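Local coordinates for protein D-alanyl-D-alanine carboxypeptidase DacB2 (Mycobacterium tuberculosis H37Rv, PDB 4RYE) that removes the terminal D-alanine from pentapeptide stems of the peptidoglycan type, acting as a serine D,D-carboxypeptidase in cell-wall biogenesis, at residues A[25-30]-A[226-231]; A[7-12]-A[262-267]; A[221-226]-A[252-257]. All blocks are in the same frame, centred on the assembly; numbering follows the deposited sequence.

Contact 1. Residues A[25-30]-A[226-231]; sequences VADLDS and GGRRLV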
ATOM      1  N   VAL A  25      -3.158   4.619 -13.704  1.00 14.87           N
ATOM      2  CA  VAL A  25      -3.503   3.243 -14.056  1.00 15.54           C
ATOM      3  C   VAL A  25      -2.373   2.739 -14.930  1.00 15.88           C
ATOM      4  O   VAL A  25      -2.051   3.348 -15.956  1.00 18.43           O
ATOM      5  CB  VAL A  25      -4.816   3.146 -14.866  1.00 17.66           C
ATOM      6  CG1 VAL A  25      -5.139   1.679 -15.176  1.00 14.91           C
ATOM      7  CG2 VAL A  25      -5.971   3.778 -14.097  1.00 23.26           C
ATOM      8  N   ALA A  26      -1.731   1.659 -14.508  1.00 11.31           N
ATOM      9  CA  ALA A  26      -0.569   1.155 -15.228  1.00 11.79           C
ATOM     10  C   ALA A  26      -0.666  -0.359 -15.368  1.00 18.32           C
ATOM     11  O   ALA A  26      -1.465  -1.010 -14.675  1.00 14.71           O
ATOM     12  CB  ALA A  26       0.739   1.575 -14.531  1.00 12.25           C
ATOM     13  N   ASP A  27       0.133  -0.909 -16.278  1.00 15.74           N
ATOM     14  CA  ASP A  27       0.167  -2.344 -16.515  1.00 16.34           C
ATOM     15  C   ASP A  27       1.283  -2.898 -15.636  1.00 14.62           C
ATOM     16  O   ASP A  27       2.432  -2.465 -15.728  1.00 19.57           O
ATOM     17  CB  ASP A  27       0.442  -2.614 -17.997  1.00 17.84           C
ATOM     18  CG  ASP A  27       0.445  -4.105 -18.354  1.00 26.44           C
ATOM     19  OD1 ASP A  27       1.152  -4.901 -17.700  1.00 24.62           O
ATOM     20  OD2 ASP A  27      -0.248  -4.475 -19.326  1.00 28.39           O
ATOM     21  N   LEU A  28       0.931  -3.845 -14.776  1.00 18.08           N
ATOM     22  CA  LEU A  28       1.846  -4.423 -13.795  1.00 21.34           C
ATOM     23  C   LEU A  28       3.058  -5.101 -14.446  1.00 26.70           C
ATOM     24  O   LEU A  28       4.160  -5.110 -13.886  1.00 21.20           O
ATOM     25  CB  LEU A  28       1.067  -5.437 -12.943  1.00 21.37           C
ATOM     26  CG  LEU A  28       1.678  -5.997 -11.663  1.00 28.64           C
ATOM     27  CD1 LEU A  28       1.893  -4.900 -10.619  1.00 27.50           C
ATOM     28  CD2 LEU A  28       0.785  -7.096 -11.123  1.00 29.42           C
ATOM     29  N   ASP A  29       2.856  -5.660 -15.635  1.00 29.30           N
ATOM     30  CA  ASP A  29       3.897  -6.445 -16.291  1.00 24.81           C
ATOM     31  C   ASP A  29       4.766  -5.639 -17.265  1.00 28.18           C
ATOM     32  O   ASP A  29       5.990  -5.739 -17.239  1.00 29.82           O
ATOM     33  CB  ASP A  29       3.279  -7.672 -16.977  1.00 23.30           C
ATOM     34  CG  ASP A  29       2.640  -8.624 -15.979  1.00 29.78           C
ATOM     35  OD1 ASP A  29       3.387  -9.223 -15.179  1.00 32.60           O
ATOM     36  OD2 ASP A  29       1.396  -8.764 -15.978  1.00 28.17           O
ATOM     37  N   SER A  30       4.137  -4.838 -18.119  1.00 26.92           N
ATOM     38  CA  SER A  30       4.870  -4.098 -19.144  1.00 26.40           C
ATOM     39  C   SER A  30       5.353  -2.725 -18.665  1.00 24.64           C
ATOM     40  O   SER A  30       6.298  -2.171 -19.223  1.00 30.08           O
ATOM     41  CB  SER A  30       4.003  -3.919 -20.382  1.00 26.90           C
ATOM     42  OG  SER A  30       2.998  -2.951 -20.137  1.00 26.36           O
ATOM     43  N   GLY A 226      -8.566 -11.166 -17.854  1.00 23.29           N
ATOM     44  CA  GLY A 226      -8.439 -11.353 -19.291  1.00 23.22           C
ATOM     45  C   GLY A 226      -6.999 -11.429 -19.746  1.00 18.03           C
ATOM     46  O   GLY A 226      -6.683 -11.127 -20.883  1.00 22.94           O
ATOM     47  N   GLY A 227      -6.114 -11.834 -18.850  1.00 17.71           N
ATOM     48  CA  GLY A 227      -4.725 -12.042 -19.219  1.00 31.11           C
ATOM     49  C   GLY A 227      -3.830 -10.839 -18.986  1.00 29.87           C
ATOM     50  O   GLY A 227      -2.613 -10.929 -19.156  1.00 31.81           O
ATOM     51  N   ARG A 228      -4.427  -9.715 -18.599  1.00 23.28           N
ATOM     52  CA  ARG A 228      -3.660  -8.500 -18.308  1.00 19.66           C
ATOM     53  C   ARG A 228      -3.693  -8.208 -16.808  1.00 17.53           C
ATOM     54  O   ARG A 228      -4.663  -8.519 -16.136  1.00 15.11           O
ATOM     55  CB  ARG A 228      -4.236  -7.315 -19.088  1.00 23.26           C
ATOM     56  CG  ARG A 228      -3.442  -6.031 -18.964  1.00 25.59           C
ATOM     57  CD  ARG A 228      -3.947  -4.929 -19.909  1.00 25.51           C
ATOM     58  NE  ARG A 228      -2.851  -4.007 -20.193  1.00 24.37           N
ATOM     59  CZ  ARG A 228      -2.929  -2.932 -20.974  1.00 24.89           C
ATOM     60  NH1 ARG A 228      -4.071  -2.592 -21.547  1.00 24.13           N
ATOM     61  NH2 ARG A 228      -1.851  -2.183 -21.161  1.00 25.11           N
ATOM     62  N   ARG A 229      -2.627  -7.625 -16.276  1.00 16.49           N
ATOM     63  CA  ARG A 229      -2.600  -7.283 -14.865  1.00 14.95           C
ATOM     64  C   ARG A 229      -2.345  -5.787 -14.716  1.00 15.14           C
ATOM     65  O   ARG A 229      -1.419  -5.240 -15.318  1.00 16.09           O
ATOM     66  CB  ARG A 229      -1.542  -8.130 -14.152  1.00 16.83           C
ATOM     67  CG  ARG A 229      -1.703  -9.634 -14.445  1.00 18.78           C
ATOM     68  CD  ARG A 229      -0.942 -10.517 -13.465  1.00 21.86           C
ATOM     69  NE  ARG A 229       0.504 -10.392 -13.619  1.00 26.76           N
ATOM     70  CZ  ARG A 229       1.388 -11.066 -12.886  1.00 33.25           C
ATOM     71  NH1 ARG A 229       0.968 -11.904 -11.952  1.00 28.42           N
ATOM     72  NH2 ARG A 229       2.687 -10.904 -13.083  1.00 31.49           N
ATOM     73  N   LEU A 230      -3.179  -5.128 -13.919  1.00 14.02           N
ATOM     74  CA  LEU A 230      -3.106  -3.681 -13.782  1.00 12.34           C
ATOM     75  C   LEU A 230      -2.774  -3.299 -12.358  1.00 18.58           C
ATOM     76  O   LEU A 230      -3.081  -4.027 -11.420  1.00 16.68           O
ATOM     77  CB  LEU A 230      -4.433  -3.023 -14.178  1.00 11.93           C
ATOM     78  CG  LEU A 230      -4.917  -3.178 -15.632  1.00 15.47           C
ATOM     79  CD1 LEU A 230      -6.252  -2.464 -15.843  1.00 21.25           C
ATOM     80  CD2 LEU A 230      -3.874  -2.665 -16.636  1.00 14.05           C
ATOM     81  N   VAL A 231      -2.171  -2.128 -12.207  1.00 13.98           N
ATOM     82  CA  VAL A 231      -1.891  -1.600 -10.894  1.00 12.60           C
ATOM     83  C   VAL A 231      -2.347  -0.143 -10.885  1.00 15.80           C
ATOM     84  O   VAL A 231      -2.143   0.589 -11.859  1.00 17.42           O
ATOM     85  CB  VAL A 231      -0.398  -1.765 -10.530  1.00 11.35           C
ATOM     86  CG1 VAL A 231       0.497  -1.098 -11.567  1.00 14.85           C
ATOM     87  CG2 VAL A 231      -0.107  -1.222  -9.136  1.00 13.94           C
TER
HETATM   88  O   HOH W   1      -0.147  -7.386 -17.729  1.00 20.11           O

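Contact 2. Residues A[7-12]-A[262-267]; sequences VQPAGS and PQASVG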
ATOM      1  N   VAL A   7      -5.040  12.593 -18.120  1.00 35.54           N
ATOM      2  CA  VAL A   7      -4.458  12.284 -19.412  1.00 30.81           C
ATOM      3  C   VAL A   7      -4.894  10.855 -19.674  1.00 24.54           C
ATOM      4  O   VAL A   7      -4.675   9.974 -18.850  1.00 20.20           O
ATOM      5  CB  VAL A   7      -2.910  12.372 -19.388  1.00 36.86           C
ATOM      6  CG1 VAL A   7      -2.311  11.898 -20.703  1.00 30.00           C
ATOM      7  CG2 VAL A   7      -2.451  13.790 -19.064  1.00 38.78           C
ATOM      8  N   GLN A   8      -5.553  10.633 -20.800  1.00 24.43           N
ATOM      9  CA  GLN A   8      -5.911   9.281 -21.214  1.00 18.96           C
ATOM     10  C   GLN A   8      -5.748   9.237 -22.733  1.00 18.48           C
ATOM     11  O   GLN A   8      -5.631  10.290 -23.356  1.00 18.99           O
ATOM     12  CB  GLN A   8      -7.335   8.929 -20.767  1.00 15.79           C
ATOM     13  CG  GLN A   8      -8.411   9.894 -21.213  1.00 19.19           C
ATOM     14  CD  GLN A   8      -9.774   9.466 -20.720  1.00 25.01           C
ATOM     15  OE1 GLN A   8     -10.300  10.017 -19.750  1.00 29.94           O
ATOM     16  NE2 GLN A   8     -10.347   8.460 -21.370  1.00 19.97           N
ATOM     17  N   PRO A   9      -5.699   8.030 -23.328  1.00 18.43           N
ATOM     18  CA  PRO A   9      -5.451   7.960 -24.780  1.00 21.80           C
ATOM     19  C   PRO A   9      -6.590   8.564 -25.600  1.00 23.94           C
ATOM     20  O   PRO A   9      -7.754   8.412 -25.231  1.00 21.53           O
ATOM     21  CB  PRO A   9      -5.369   6.451 -25.056  1.00 18.92           C
ATOM     22  CG  PRO A   9      -5.032   5.821 -23.713  1.00 19.29           C
ATOM     23  CD  PRO A   9      -5.741   6.693 -22.705  1.00 16.47           C
ATOM     24  N   ALA A  10      -6.251   9.220 -26.707  1.00 21.00           N
ATOM     25  CA  ALA A  10      -7.243   9.800 -27.602  1.00 19.73           C
ATOM     26  C   ALA A  10      -8.296   8.766 -28.015  1.00 20.45           C
ATOM     27  O   ALA A  10      -7.963   7.649 -28.418  1.00 20.16           O
ATOM     28  CB  ALA A  10      -6.561  10.366 -28.829  1.00 20.91           C
ATOM     29  N   GLY A  11      -9.567   9.135 -27.909  1.00 20.20           N
ATOM     30  CA  GLY A  11     -10.638   8.272 -28.377  1.00 20.58           C
ATOM     31  C   GLY A  11     -11.128   7.278 -27.340  1.00 23.37           C
ATOM     32  O   GLY A  11     -12.148   6.624 -27.548  1.00 24.40           O
ATOM     33  N   SER A  12     -10.409   7.153 -26.229  1.00 22.22           N
ATOM     34  CA  SER A  12     -10.833   6.239 -25.174  1.00 20.61           C
ATOM     35  C   SER A  12     -12.077   6.758 -24.445  1.00 23.98           C
ATOM     36  O   SER A  12     -12.394   7.951 -24.491  1.00 22.66           O
ATOM     37  CB  SER A  12      -9.693   5.944 -24.183  1.00 17.25           C
ATOM     38  OG  SER A  12      -9.258   7.094 -23.478  1.00 20.22           O
ATOM     39  N   PRO A 262      -5.573  -2.707 -25.846  1.00 23.81           N
ATOM     40  CA  PRO A 262      -4.270  -2.986 -25.231  1.00 27.08           C
ATOM     41  C   PRO A 262      -3.111  -2.202 -25.852  1.00 29.95           C
ATOM     42  O   PRO A 262      -2.083  -2.044 -25.199  1.00 37.79           O
ATOM     43  CB  PRO A 262      -4.078  -4.494 -25.466  1.00 32.07           C
ATOM     44  CG  PRO A 262      -5.446  -5.030 -25.724  1.00 35.12           C
ATOM     45  CD  PRO A 262      -6.195  -3.922 -26.407  1.00 32.87           C
ATOM     46  N   GLN A 263      -3.271  -1.717 -27.082  1.00 25.26           N
ATOM     47  CA  GLN A 263      -2.229  -0.899 -27.705  1.00 26.77           C
ATOM     48  C   GLN A 263      -2.214   0.555 -27.240  1.00 26.84           C
ATOM     49  O   GLN A 263      -1.270   1.279 -27.529  1.00 26.05           O
ATOM     50  CB  GLN A 263      -2.365  -0.915 -29.223  1.00 33.35           C
ATOM     51  CG  GLN A 263      -1.663  -2.065 -29.913  1.00 48.96           C
ATOM     52  CD  GLN A 263      -1.789  -1.968 -31.418  1.00 54.82           C
ATOM     53  OE1 GLN A 263      -0.820  -1.669 -32.118  1.00 56.65           O
ATOM     54  NE2 GLN A 263      -2.996  -2.202 -31.926  1.00 57.09           N
ATOM     55  N   ALA A 264      -3.250   0.996 -26.532  1.00 28.64           N
ATOM     56  CA  ALA A 264      -3.335   2.411 -26.157  1.00 27.85           C
ATOM     57  C   ALA A 264      -2.596   2.696 -24.860  1.00 26.74           C
ATOM     58  O   ALA A 264      -2.669   1.912 -23.921  1.00 25.75           O
ATOM     59  CB  ALA A 264      -4.785   2.858 -26.049  1.00 22.80           C
ATOM     60  N   SER A 265      -1.899   3.828 -24.799  1.00 21.43           N
ATOM     61  CA  SER A 265      -1.186   4.213 -23.582  1.00 23.24           C
ATOM     62  C   SER A 265      -0.819   5.695 -23.611  1.00 24.70           C
ATOM     63  O   SER A 265      -0.868   6.332 -24.665  1.00 22.81           O
ATOM     64  CB  SER A 265       0.084   3.382 -23.442  1.00 24.95           C
ATOM     65  OG  SER A 265       1.025   3.774 -24.422  1.00 30.79           O
ATOM     66  N   VAL A 266      -0.452   6.250 -22.460  1.00 20.42           N
ATOM     67  CA  VAL A 266      -0.062   7.659 -22.412  1.00 21.42           C
ATOM     68  C   VAL A 266       1.391   7.847 -21.993  1.00 21.64           C
ATOM     69  O   VAL A 266       1.935   8.940 -22.083  1.00 22.77           O
ATOM     70  CB  VAL A 266      -0.998   8.493 -21.503  1.00 22.15           C
ATOM     71  CG1 VAL A 266      -2.414   8.454 -22.049  1.00 21.83           C
ATOM     72  CG2 VAL A 266      -0.972   7.977 -20.058  1.00 19.15           C
ATOM     73  N   GLY A 267       2.020   6.773 -21.539  1.00 24.88           N
ATOM     74  CA  GLY A 267       3.438   6.820 -21.239  1.00 27.61           C
ATOM     75  C   GLY A 267       3.915   5.531 -20.605  1.00 25.76           C
ATOM     76  O   GLY A 267       3.336   4.470 -20.825  1.00 20.54           O
TER

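Contact 3. Residues A[221-226]-A[252-257]; sequences GAAARG and TLFDWG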
ATOM      1  N   GLY A 221      -3.111  -0.595  -5.398  1.00 12.67           N
ATOM      2  CA  GLY A 221      -3.493  -1.995  -5.496  1.00 15.24           C
ATOM      3  C   GLY A 221      -3.461  -2.538  -6.906  1.00 16.86           C
ATOM      4  O   GLY A 221      -3.181  -1.807  -7.859  1.00 17.44           O
ATOM      5  N   ALA A 222      -3.770  -3.822  -7.047  1.00 12.39           N
ATOM      6  CA  ALA A 222      -3.647  -4.460  -8.353  1.00 13.42           C
ATOM      7  C   ALA A 222      -4.754  -5.475  -8.605  1.00 17.43           C
ATOM      8  O   ALA A 222      -5.351  -5.994  -7.668  1.00 16.04           O
ATOM      9  CB  ALA A 222      -2.289  -5.116  -8.488  1.00 15.24           C
ATOM     10  N   ALA A 223      -5.013  -5.743  -9.884  1.00 15.25           N
ATOM     11  CA  ALA A 223      -6.012  -6.722 -10.295  1.00 18.33           C
ATOM     12  C   ALA A 223      -5.565  -7.383 -11.590  1.00 19.49           C
ATOM     13  O   ALA A 223      -4.732  -6.839 -12.309  1.00 18.77           O
ATOM     14  CB  ALA A 223      -7.368  -6.052 -10.487  1.00 13.12           C
ATOM     15  N   ALA A 224      -6.120  -8.557 -11.878  1.00 16.68           N
ATOM     16  CA  ALA A 224      -5.835  -9.276 -13.120  1.00 16.73           C
ATOM     17  C   ALA A 224      -7.153  -9.703 -13.741  1.00 22.00           C
ATOM     18  O   ALA A 224      -7.992 -10.289 -13.056  1.00 14.54           O
ATOM     19  CB  ALA A 224      -4.996 -10.512 -12.841  1.00 14.00           C
ATOM     20  N   ARG A 225      -7.325  -9.422 -15.031  1.00 15.57           N
ATOM     21  CA  ARG A 225      -8.476  -9.896 -15.791  1.00 17.92           C
ATOM     22  C   ARG A 225      -8.092 -10.079 -17.249  1.00 23.01           C
ATOM     23  O   ARG A 225      -7.387  -9.232 -17.819  1.00 18.41           O
ATOM     24  CB  ARG A 225      -9.640  -8.895 -15.712  1.00 16.42           C
ATOM     25  CG  ARG A 225     -10.405  -8.890 -14.406  1.00 17.18           C
ATOM     26  CD  ARG A 225     -11.723  -8.144 -14.537  1.00 21.63           C
ATOM     27  NE  ARG A 225     -12.451  -8.153 -13.270  1.00 26.71           N
ATOM     28  CZ  ARG A 225     -13.649  -7.613 -13.092  1.00 22.61           C
ATOM     29  NH1 ARG A 225     -14.262  -7.013 -14.099  1.00 25.83           N
ATOM     30  NH2 ARG A 225     -14.229  -7.675 -11.901  1.00 21.63           N
ATOM     31  N   GLY A 226      -8.566 -11.166 -17.854  1.00 23.29           N
ATOM     32  CA  GLY A 226      -8.439 -11.353 -19.291  1.00 23.22           C
ATOM     33  C   GLY A 226      -6.999 -11.429 -19.746  1.00 18.03           C
ATOM     34  O   GLY A 226      -6.683 -11.127 -20.883  1.00 22.94           O
ATOM     35  N   THR A 252     -13.934   1.277 -10.873  1.00 20.72           N
ATOM     36  CA  THR A 252     -14.143   2.032 -12.108  1.00 24.14           C
ATOM     37  C   THR A 252     -12.846   2.157 -12.924  1.00 18.55           C
ATOM     38  O   THR A 252     -12.858   1.990 -14.148  1.00 20.13           O
ATOM     39  CB  THR A 252     -14.739   3.420 -11.807  1.00 21.89           C
ATOM     40  OG1 THR A 252     -16.115   3.262 -11.448  1.00 26.70           O
ATOM     41  CG2 THR A 252     -14.648   4.334 -13.021  1.00 25.40           C
ATOM     42  N   LEU A 253     -11.731   2.425 -12.252  1.00 16.30           N
ATOM     43  CA  LEU A 253     -10.437   2.543 -12.938  1.00 15.80           C
ATOM     44  C   LEU A 253      -9.945   1.216 -13.497  1.00 16.21           C
ATOM     45  O   LEU A 253      -9.470   1.160 -14.630  1.00 18.19           O
ATOM     46  CB  LEU A 253      -9.379   3.158 -12.022  1.00 14.99           C
ATOM     47  CG  LEU A 253      -9.530   4.666 -11.820  1.00 22.17           C
ATOM     48  CD1 LEU A 253      -8.507   5.165 -10.819  1.00 21.48           C
ATOM     49  CD2 LEU A 253      -9.392   5.407 -13.161  1.00 22.82           C
ATOM     50  N   PHE A 254     -10.076   0.149 -12.712  1.00 18.44           N
ATOM     51  CA  PHE A 254      -9.721  -1.188 -13.185  1.00 15.10           C
ATOM     52  C   PHE A 254     -10.575  -1.589 -14.385  1.00 17.81           C
ATOM     53  O   PHE A 254     -10.038  -2.040 -15.409  1.00 19.38           O
ATOM     54  CB  PHE A 254      -9.868  -2.222 -12.050  1.00 14.21           C
ATOM     55  CG  PHE A 254      -8.682  -2.275 -11.098  1.00 14.25           C
ATOM     56  CD1 PHE A 254      -7.374  -2.360 -11.576  1.00 12.09           C
ATOM     57  CD2 PHE A 254      -8.885  -2.256  -9.722  1.00 17.28           C
ATOM     58  CE1 PHE A 254      -6.290  -2.421 -10.692  1.00 14.97           C
ATOM     59  CE2 PHE A 254      -7.818  -2.310  -8.839  1.00 15.08           C
ATOM     60  CZ  PHE A 254      -6.513  -2.394  -9.320  1.00 16.26           C
ATOM     61  N   ASP A 255     -11.896  -1.422 -14.264  1.00 18.51           N
ATOM     62  CA  ASP A 255     -12.819  -1.726 -15.359  1.00 21.58           C
ATOM     63  C   ASP A 255     -12.431  -0.950 -16.622  1.00 20.43           C
ATOM     64  O   ASP A 255     -12.388  -1.507 -17.723  1.00 20.91           O
ATOM     65  CB  ASP A 255     -14.265  -1.340 -15.003  1.00 27.42           C
ATOM     66  CG  ASP A 255     -14.973  -2.375 -14.131  1.00 29.22           C
ATOM     67  OD1 ASP A 255     -14.414  -3.463 -13.885  1.00 26.33           O
ATOM     68  OD2 ASP A 255     -16.114  -2.092 -13.703  1.00 28.26           O
ATOM     69  N   TRP A 256     -12.184   0.345 -16.461  1.00 16.23           N
ATOM     70  CA  TRP A 256     -11.785   1.176 -17.593  1.00 22.59           C
ATOM     71  C   TRP A 256     -10.490   0.656 -18.221  1.00 18.61           C
ATOM     72  O   TRP A 256     -10.373   0.577 -19.445  1.00 19.01           O
ATOM     73  CB  TRP A 256     -11.628   2.638 -17.172  1.00 23.13           C
ATOM     74  CG  TRP A 256     -11.195   3.530 -18.311  1.00 24.52           C
ATOM     75  CD1 TRP A 256     -12.000   4.210 -19.184  1.00 25.68           C
ATOM     76  CD2 TRP A 256      -9.846   3.816 -18.701  1.00 22.93           C
ATOM     77  NE1 TRP A 256     -11.231   4.903 -20.086  1.00 23.51           N
ATOM     78  CE2 TRP A 256      -9.907   4.672 -19.814  1.00 20.30           C
ATOM     79  CE3 TRP A 256      -8.595   3.425 -18.218  1.00 21.99           C
ATOM     80  CZ2 TRP A 256      -8.751   5.150 -20.455  1.00 18.57           C
ATOM     81  CZ3 TRP A 256      -7.454   3.902 -18.854  1.00 21.56           C
ATOM     82  CH2 TRP A 256      -7.541   4.751 -19.954  1.00 17.50           C
ATOM     83  N   GLY A 257      -9.530   0.291 -17.379  1.00 17.92           N
ATOM     84  CA  GLY A 257      -8.252  -0.211 -17.851  1.00 20.65           C
ATOM     85  C   GLY A 257      -8.366  -1.539 -18.584  1.00 19.03           C
ATOM     86  O   GLY A 257      -7.665  -1.782 -19.568  1.00 15.96           O
TER
HETATM   87  O   HOH W   2     -16.582  -5.297 -13.392  1.00 35.09           O

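Contact 1. Residues A[25-30]-A[226-231]
Strand 25-27 runs antiparallel to strand 228-231, with Ala26 and Val231 as a hydrogen-bonded pair joined by Ala26 N to Val231 O (2.9 Å) and Val231 N to Ala26 O. Asp27 and Leu230 follow as a non-hydrogen-bonded pair, and Leu28 N reaches Arg229 O at 2.8 Å just where the first strand ends. Here the chain turns away, and the turn is held by Asp27: its OD1 accepts from Asp29 N and, from above the carboxylate plane, from Ser30 N. The other oxygen, OD2, takes Arg228 NE at 2.8 Å in a salt bridge, on its anti side and tilted out of the carboxylate plane, with the two planar groups 54° apart. Asp29 pairs quite differently. Arg229 meets it side-on, NH2 to OD1 at 2.8 Å and NE to OD2 at 3.0 Å, both on syn lone pairs and with the planes only 6° apart; the bend at chi3 (-68°) brings the guanidinium round to this carboxylate. Leu28 CD2 lies over one guanidinium face, offset toward its rim, while its CD1 packs on Val231 CB at 3.9 Å. A water accepts from Arg229 N and lies between the two carboxylates. This is an Asx turn leading out of an antiparallel strand pair in the central sheet of the serine penicillin-binding protein/beta-lactamase fold.

Contact 2. Residues A[7-12]-A[262-267]
Apolar contacts alone join Val7, Pro9 and the loop 262-267, and they fall into two patches. In the first, the branches of two valines meet: Val7 CG1 touches Val266 CG1 at 3.7 Å, the side chains crossing at a slant. Val266 CG1, anti to its own carbonyl carbon (chi1 -62°), also lies against the peptide link between Gln8 and Pro9, 3.5 Å from Gln8 C, and reaches the ring at Pro9 CD. In the second patch the ring carbons CB and CG of Pro9 rest on the methyl of Ala264, with CB to CB at 3.8 Å.

The hydrogen bonds belong to the first segment and close the turn that begins at Pro9. Pro9 O accepts twice from Ser12, from N at 3.1 Å and from OG at 2.7 Å, the latter in the carbonyl plane on a lone pair. Ser12 OG in turn receives Gln8 NE2 at 2.7 Å, nearly straight at 171° and in the amide plane. Trp256 of helix 246-259 packs on Gln8, Pro9 and Ser12.

What results is a type II beta turn, Pro9 to Ser12, with Gly11 at its third position, set beside a classic beta bulge in which Val266 and Gly267 both face Val33 at the sheet margin.

Contact 3. Residues A[221-226]-A[252-257]
Asp255 OD1 draws together Arg225, a water and Tyr201. The water donates to Asp255 OD1 at 2.9 Å and accepts from Arg225 NH1 at 3.0 Å, lying at the edge of the guanidinium and in its plane. Arg225 NH1 and Asp255 OD1 themselves are 3.6 Å apart, a salt bridge that is purely electrostatic, since the oxygen sits off the guanidinium plane where no hydrogen is directed; the two planar groups are turned 43° from each other. Both side chains have firmer partners elsewhere, since Tyr201 OH is hydrogen-bonded to Asp255 OD1 while Arg225 NE is bonded to Pro202 O. Tyr201 also forms a cation-pi pair with Arg225.

Beneath this polar rim, helix 246-259 lies on one face of the antiparallel sheet, as the C-terminal helix does in the serine penicillin-binding protein/beta-lactamase fold. The short axes of strand 221-225 and helix 252-257 are 9.8 Å apart at an angle of 39°, and the ring of Phe254 reaches across this gap. The methyl of Ala223 sits over the ring centre, its CB 3.7 Å from the Phe254 centroid and 8° off the normal, a CH-pi contact. The CZ corner of the ring extends along the strand backbone, reaching Ala222 C at 3.6 Å, while Gly221 O lies at the ring edge, 3.7 Å from Phe254 CZ. Leu230 and Ile232 of strand 228-237 also touch Phe254.

All three contacts lie on or beside one antiparallel sheet; contact 2 brings the stretches near the two chain ends together at its margin. Contacts 1 and 3 have centres about 8 Å apart and share Gly226, in the turn between strands 218-225 and 228-237; a probable hydrogen bond from Leu230 N to Ala223 O joins those neighbouring strands. Contact 2 lies farther out, its centre about 14 Å from contact 1 and 15 Å from contact 3, and its segments enclose both others in sequence. Helix 246-259 bridges the group, with Phe254 in contact 3 and Trp256 packing on contact 2. None of them touches the annotated active-site residues, consistent with a place in the scaffold.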